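Local coordinates for actin-related protein 8 (Homo sapiens, PDB 4FO0) that binds ATP and serves as an actin-family subunit of the chromatin-remodelling INO80 complex, with low ATPase activity and no ability to polymerize, at residues 133-136 / 137-141; 181-184 / 185-189. One frame throughout, in Å; residues are numbered along the deposited sequence.

Contact 1. Residues 133-136 / 137-141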
ATOM      1  N   GLU A 133      15.222 -12.075 -20.808  1.00 46.90           N
ATOM      2  CA  GLU A 133      13.852 -11.953 -21.300  1.00 52.07           C
ATOM      3  C   GLU A 133      13.032 -11.098 -20.355  1.00 48.05           C
ATOM      4  O   GLU A 133      12.042 -10.485 -20.763  1.00 43.59           O
ATOM      5  CB  GLU A 133      13.163 -13.300 -21.396  1.00 60.31           C
ATOM      6  CG  GLU A 133      13.761 -14.274 -22.351  1.00 98.47           C
ATOM      7  CD  GLU A 133      13.127 -15.635 -22.181  1.00148.03           C
ATOM      8  OE1 GLU A 133      12.109 -15.720 -21.453  1.00124.69           O
ATOM      9  OE2 GLU A 133      13.644 -16.615 -22.758  1.00166.22           O
ATOM     10  N   TYR A 134      13.424 -11.096 -19.083  1.00 40.92           N
ATOM     11  CA  TYR A 134      12.751 -10.277 -18.089  1.00 35.95           C
ATOM     12  C   TYR A 134      13.610  -9.938 -16.880  1.00 47.17           C
ATOM     13  O   TYR A 134      14.671 -10.528 -16.645  1.00 45.21           O
ATOM     14  CB  TYR A 134      11.477 -10.961 -17.607  1.00 37.66           C
ATOM     15  CG  TYR A 134      11.739 -12.244 -16.868  1.00 41.43           C
ATOM     16  CD1 TYR A 134      11.491 -13.471 -17.465  1.00 50.90           C
ATOM     17  CD2 TYR A 134      12.246 -12.232 -15.576  1.00 46.69           C
ATOM     18  CE1 TYR A 134      11.723 -14.652 -16.791  1.00 42.15           C
ATOM     19  CE2 TYR A 134      12.494 -13.410 -14.897  1.00 43.14           C
ATOM     20  CZ  TYR A 134      12.231 -14.619 -15.510  1.00 47.40           C
ATOM     21  OH  TYR A 134      12.471 -15.798 -14.836  1.00 47.66           O
ATOM     22  N   LEU A 135      13.114  -8.983 -16.102  1.00 39.56           N
ATOM     23  CA  LEU A 135      13.762  -8.575 -14.879  1.00 31.31           C
ATOM     24  C   LEU A 135      12.691  -8.405 -13.844  1.00 36.35           C
ATOM     25  O   LEU A 135      11.546  -8.090 -14.167  1.00 45.36           O
ATOM     26  CB  LEU A 135      14.541  -7.273 -15.105  1.00 38.16           C
ATOM     27  CG  LEU A 135      15.772  -7.536 -15.977  1.00 38.23           C
ATOM     28  CD1 LEU A 135      16.013  -6.434 -16.959  1.00 35.30           C
ATOM     29  CD2 LEU A 135      16.976  -7.744 -15.100  1.00 39.35           C
ATOM     30  N   VAL A 136      13.055  -8.621 -12.591  1.00 40.93           N
ATOM     31  CA  VAL A 136      12.070  -8.603 -11.530  1.00 41.36           C
ATOM     32  C   VAL A 136      12.435  -7.657 -10.407  1.00 35.93           C
ATOM     33  O   VAL A 136      13.603  -7.474 -10.093  1.00 40.59           O
ATOM     34  CB  VAL A 136      11.881 -10.011 -10.959  1.00 38.17           C
ATOM     35  CG1 VAL A 136      10.922  -9.984  -9.767  1.00 34.03           C
ATOM     36  CG2 VAL A 136      11.359 -10.911 -12.038  1.00 35.70           C
ATOM     37  N   GLY A 137      11.416  -7.053  -9.810  1.00 37.84           N
ATOM     38  CA  GLY A 137      11.598  -6.259  -8.610  1.00 35.38           C
ATOM     39  C   GLY A 137      12.483  -5.050  -8.807  1.00 40.09           C
ATOM     40  O   GLY A 137      12.315  -4.270  -9.751  1.00 33.30           O
ATOM     41  N   GLU A 138      13.436  -4.891  -7.900  1.00 38.96           N
ATOM     42  CA  GLU A 138      14.340  -3.759  -7.944  1.00 40.08           C
ATOM     43  C   GLU A 138      15.173  -3.711  -9.234  1.00 46.48           C
ATOM     44  O   GLU A 138      15.443  -2.634  -9.770  1.00 35.08           O
ATOM     45  CB  GLU A 138      15.250  -3.788  -6.730  1.00 32.53           C
ATOM     46  CG  GLU A 138      16.126  -2.566  -6.615  1.00 65.35           C
ATOM     47  CD  GLU A 138      15.982  -1.888  -5.275  1.00 98.41           C
ATOM     48  OE1 GLU A 138      16.866  -1.067  -4.935  1.00 91.23           O
ATOM     49  OE2 GLU A 138      14.983  -2.182  -4.567  1.00 75.93           O
ATOM     50  N   GLU A 139      15.581  -4.873  -9.736  1.00 37.91           N
ATOM     51  CA  GLU A 139      16.264  -4.907 -11.022  1.00 41.68           C
ATOM     52  C   GLU A 139      15.381  -4.341 -12.133  1.00 37.82           C
ATOM     53  O   GLU A 139      15.862  -3.669 -13.047  1.00 33.49           O
ATOM     54  CB  GLU A 139      16.710  -6.318 -11.373  1.00 36.63           C
ATOM     55  CG  GLU A 139      17.997  -6.728 -10.707  1.00 51.85           C
ATOM     56  CD  GLU A 139      18.545  -8.026 -11.277  1.00 83.61           C
ATOM     57  OE1 GLU A 139      19.760  -8.285 -11.112  1.00 68.12           O
ATOM     58  OE2 GLU A 139      17.757  -8.783 -11.892  1.00 81.56           O
ATOM     59  N   ALA A 140      14.087  -4.613 -12.046  1.00 32.84           N
ATOM     60  CA  ALA A 140      13.150  -4.084 -13.017  1.00 27.84           C
ATOM     61  C   ALA A 140      13.042  -2.559 -12.910  1.00 36.48           C
ATOM     62  O   ALA A 140      13.032  -1.871 -13.935  1.00 36.69           O
ATOM     63  CB  ALA A 140      11.802  -4.748 -12.873  1.00 28.51           C
ATOM     64  N   LEU A 141      12.996  -2.028 -11.685  1.00 36.20           N
ATOM     65  CA  LEU A 141      12.865  -0.583 -11.508  1.00 37.20           C
ATOM     66  C   LEU A 141      14.038   0.162 -12.123  1.00 40.41           C
ATOM     67  O   LEU A 141      13.895   1.309 -12.551  1.00 41.04           O
ATOM     68  CB  LEU A 141      12.769  -0.200 -10.037  1.00 31.98           C
ATOM     69  CG  LEU A 141      11.580  -0.674  -9.208  1.00 42.18           C
ATOM     70  CD1 LEU A 141      11.796  -0.298  -7.762  1.00 30.10           C
ATOM     71  CD2 LEU A 141      10.303  -0.067  -9.712  1.00 31.20           C
TER
HETATM   72  O   HOH W   1      15.582 -10.083 -12.241  1.00 47.04           O

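Contact 2. Residues 181-184 / 185-189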
ATOM      1  N   TRP A 181       6.571 -14.080  -8.409  1.00 27.50           N
ATOM      2  CA  TRP A 181       6.538 -14.873  -7.190  1.00 30.35           C
ATOM      3  C   TRP A 181       7.556 -15.998  -7.201  1.00 42.92           C
ATOM      4  O   TRP A 181       8.196 -16.258  -6.193  1.00 40.14           O
ATOM      5  CB  TRP A 181       5.138 -15.426  -6.907  1.00 31.51           C
ATOM      6  CG  TRP A 181       4.171 -14.349  -6.596  1.00 31.21           C
ATOM      7  CD1 TRP A 181       4.403 -13.006  -6.667  1.00 34.97           C
ATOM      8  CD2 TRP A 181       2.808 -14.501  -6.180  1.00 32.61           C
ATOM      9  NE1 TRP A 181       3.275 -12.313  -6.321  1.00 33.95           N
ATOM     10  CE2 TRP A 181       2.278 -13.204  -6.022  1.00 35.25           C
ATOM     11  CE3 TRP A 181       1.984 -15.602  -5.934  1.00 33.91           C
ATOM     12  CZ2 TRP A 181       0.959 -12.980  -5.620  1.00 33.02           C
ATOM     13  CZ3 TRP A 181       0.682 -15.381  -5.530  1.00 31.61           C
ATOM     14  CH2 TRP A 181       0.178 -14.079  -5.379  1.00 30.77           C
ATOM     15  N   SER A 182       7.713 -16.662  -8.338  1.00 45.70           N
ATOM     16  CA  SER A 182       8.675 -17.749  -8.419  1.00 36.29           C
ATOM     17  C   SER A 182      10.101 -17.242  -8.241  1.00 45.05           C
ATOM     18  O   SER A 182      10.883 -17.820  -7.486  1.00 52.20           O
ATOM     19  CB  SER A 182       8.514 -18.482  -9.733  1.00 31.51           C
ATOM     20  OG  SER A 182       7.153 -18.843  -9.880  1.00 48.27           O
ATOM     21  N   HIS A 183      10.433 -16.157  -8.925  1.00 41.96           N
ATOM     22  CA  HIS A 183      11.741 -15.527  -8.770  1.00 37.03           C
ATOM     23  C   HIS A 183      12.062 -15.224  -7.301  1.00 40.26           C
ATOM     24  O   HIS A 183      13.186 -15.426  -6.851  1.00 43.82           O
ATOM     25  CB  HIS A 183      11.817 -14.247  -9.615  1.00 34.35           C
ATOM     26  CG  HIS A 183      13.076 -13.465  -9.422  1.00 42.72           C
ATOM     27  ND1 HIS A 183      14.260 -13.794 -10.047  1.00 48.01           N
ATOM     28  CD2 HIS A 183      13.341 -12.371  -8.664  1.00 48.48           C
ATOM     29  CE1 HIS A 183      15.199 -12.933  -9.687  1.00 48.81           C
ATOM     30  NE2 HIS A 183      14.666 -12.058  -8.849  1.00 53.29           N
ATOM     31  N   ALA A 184      11.077 -14.745  -6.550  1.00 36.53           N
ATOM     32  CA  ALA A 184      11.328 -14.335  -5.169  1.00 41.88           C
ATOM     33  C   ALA A 184      11.612 -15.540  -4.286  1.00 47.08           C
ATOM     34  O   ALA A 184      12.476 -15.506  -3.413  1.00 46.80           O
ATOM     35  CB  ALA A 184      10.167 -13.565  -4.633  1.00 30.67           C
ATOM     36  N   ILE A 185      10.872 -16.609  -4.522  1.00 38.00           N
ATOM     37  CA  ILE A 185      11.095 -17.855  -3.815  1.00 41.92           C
ATOM     38  C   ILE A 185      12.481 -18.472  -4.062  1.00 42.56           C
ATOM     39  O   ILE A 185      13.124 -18.896  -3.113  1.00 47.07           O
ATOM     40  CB  ILE A 185       9.976 -18.853  -4.114  1.00 38.27           C
ATOM     41  CG1 ILE A 185       8.683 -18.354  -3.475  1.00 31.10           C
ATOM     42  CG2 ILE A 185      10.311 -20.217  -3.563  1.00 44.28           C
ATOM     43  CD1 ILE A 185       7.466 -18.830  -4.184  1.00 33.67           C
ATOM     44  N   GLN A 186      12.954 -18.506  -5.310  1.00 46.86           N
ATOM     45  CA  GLN A 186      14.279 -19.075  -5.576  1.00 49.07           C
ATOM     46  C   GLN A 186      15.380 -18.171  -5.044  1.00 52.46           C
ATOM     47  O   GLN A 186      16.376 -18.648  -4.506  1.00 59.64           O
ATOM     48  CB  GLN A 186      14.569 -19.271  -7.065  1.00 42.48           C
ATOM     49  CG  GLN A 186      13.414 -19.532  -7.990  1.00 78.45           C
ATOM     50  CD  GLN A 186      13.830 -19.327  -9.450  1.00104.30           C
ATOM     51  OE1 GLN A 186      12.989 -19.259 -10.356  1.00 87.45           O
ATOM     52  NE2 GLN A 186      15.142 -19.216  -9.678  1.00 94.16           N
ATOM     53  N   LYS A 187      15.203 -16.867  -5.220  1.00 38.29           N
ATOM     54  CA  LYS A 187      16.269 -15.905  -4.960  1.00 35.97           C
ATOM     55  C   LYS A 187      16.389 -15.439  -3.513  1.00 45.86           C
ATOM     56  O   LYS A 187      17.493 -15.258  -3.009  1.00 60.01           O
ATOM     57  CB  LYS A 187      16.119 -14.691  -5.873  1.00 54.99           C
ATOM     58  CG  LYS A 187      17.187 -13.631  -5.673  1.00 64.96           C
ATOM     59  CD  LYS A 187      18.064 -13.506  -6.914  1.00 82.04           C
ATOM     60  CE  LYS A 187      18.738 -12.146  -6.977  1.00 71.29           C
ATOM     61  NZ  LYS A 187      17.729 -11.059  -6.825  1.00 75.93           N
ATOM     62  N   TYR A 188      15.265 -15.236  -2.839  1.00 48.05           N
ATOM     63  CA  TYR A 188      15.321 -14.669  -1.495  1.00 47.52           C
ATOM     64  C   TYR A 188      15.053 -15.709  -0.424  1.00 49.76           C
ATOM     65  O   TYR A 188      15.648 -15.672   0.648  1.00 57.97           O
ATOM     66  CB  TYR A 188      14.388 -13.460  -1.372  1.00 43.26           C
ATOM     67  CG  TYR A 188      14.750 -12.383  -2.364  1.00 52.21           C
ATOM     68  CD1 TYR A 188      14.241 -12.404  -3.652  1.00 60.54           C
ATOM     69  CD2 TYR A 188      15.638 -11.371  -2.027  1.00 61.37           C
ATOM     70  CE1 TYR A 188      14.587 -11.439  -4.571  1.00 64.56           C
ATOM     71  CE2 TYR A 188      15.993 -10.400  -2.942  1.00 67.87           C
ATOM     72  CZ  TYR A 188      15.463 -10.439  -4.214  1.00 68.35           C
ATOM     73  OH  TYR A 188      15.808  -9.480  -5.139  1.00 63.59           O
ATOM     74  N   LEU A 189      14.174 -16.652  -0.722  1.00 44.75           N
ATOM     75  CA  LEU A 189      13.894 -17.706   0.226  1.00 47.43           C
ATOM     76  C   LEU A 189      14.859 -18.834  -0.071  1.00 59.90           C
ATOM     77  O   LEU A 189      14.982 -19.785   0.695  1.00 59.06           O
ATOM     78  CB  LEU A 189      12.452 -18.186   0.076  1.00 47.89           C
ATOM     79  CG  LEU A 189      11.353 -17.113   0.059  1.00 53.84           C
ATOM     80  CD1 LEU A 189      10.020 -17.740   0.441  1.00 44.11           C
ATOM     81  CD2 LEU A 189      11.666 -15.923   0.968  1.00 41.21           C
TER

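Contact 1. Residues 133-136 / 137-141
Leu135 and Glu139 meet where strand 134-136 runs directly into helix 138-141, their side chains crossing at about a right angle. Methyl CD2 of Leu135 lies 3.5 Å from OE2 of Glu139 and also approaches its CB, so one branch of the leucine touches both the root and the carboxylate end of the glutamate. Glu139 sets CG anti to its carbonyl carbon (chi1 -81°) and then runs extended, which carries the carboxylate alongside the Leu135 methyl, to a water near the strand's end. OE2 accepts a hydrogen bond from this water at 2.6 Å, and the water in turn accepts from the backbone N of Val136 at 2.9 Å. The turn belongs to the actin fold: strand 134-136 pairs antiparallel with strand 38-47, and Gly137, at the N-cap position with a positive phi of 63°, redirects the chain into the helix. One residue on, CB of Ala140 makes a small apolar contact with CB of Leu135 at 4.3 Å; the same methyl sits 3.6 Å from the carbonyl O of Leu135. The carbonyl O of Val136 receives two weak bonds, from Ala140 N at 3.5 Å and from Glu139 N at 3.3 Å, the latter strongly bent at 120°. The Val136 side chain packs on Ile180 of helix 170-187, whereas Leu135 reaches Thr126, Thr128 and Val143.

Contact 2. Residues 181-184 / 185-189
His183 and Lys187 run alongside each other in the same direction, one turn apart at the C-terminal end of helix 170-187 in the actin fold. Both set CG anti to the backbone N; Lys187 then bends at chi2 (114°), bringing its CD to 4.0 Å from CE1 of His183, while its CB stands over one face of the imidazole, offset toward the rim. Ile185 lies against the preceding turn, its CD1 3.3 Å from the carbonyl O of Trp181, and also packs on Ile29 and Ile191. An alanine here, lacking CG1, CG2 and CD1, would probably open a gap beside the Trp181 carbonyl and leave Ile29 and Ile191 without this partner. Along the backbone, i to i+4 bonds continue the helix, including Gln186 N to Ser182 O at 3.1 Å. At the helix end the carbonyl O of Ala184 takes Tyr188 N at 2.9 Å and, weakly, Leu189 N. Farther out, Trp181 NE1 is hydrogen-bonded to His42 NE2 and its ring packs on helix 211-225, while Ser182 OG bonds to Glu178 O. Back at the exposed end, Lys187 CG lies over one face of the Tyr188 ring, and Lys187 NZ gives a weak hydrogen bond to Tyr188 OH at 3.0 Å.

In the fold
Contact 1 comes first along the chain and contact 2 follows it, with their centres 13 Å apart on the same side of the chain's centre. Both lie in the actin-like part of the chain and adjoin the same mixed sheet: 134-136 is one of its strands, pairing with strand 38-47, while helix 170-187, which carries contact 2, packs on strands 17-21 and 26-31. The two meet directly, Val136 CG1 lying 3.6 Å from His183 CD2, so the strand-to-helix turn rests against the end of the long helix. Bound ATP is about 12 Å from the side chain of Gly137 and about 11 Å from that of Trp181, so neither contact touches the nucleotide.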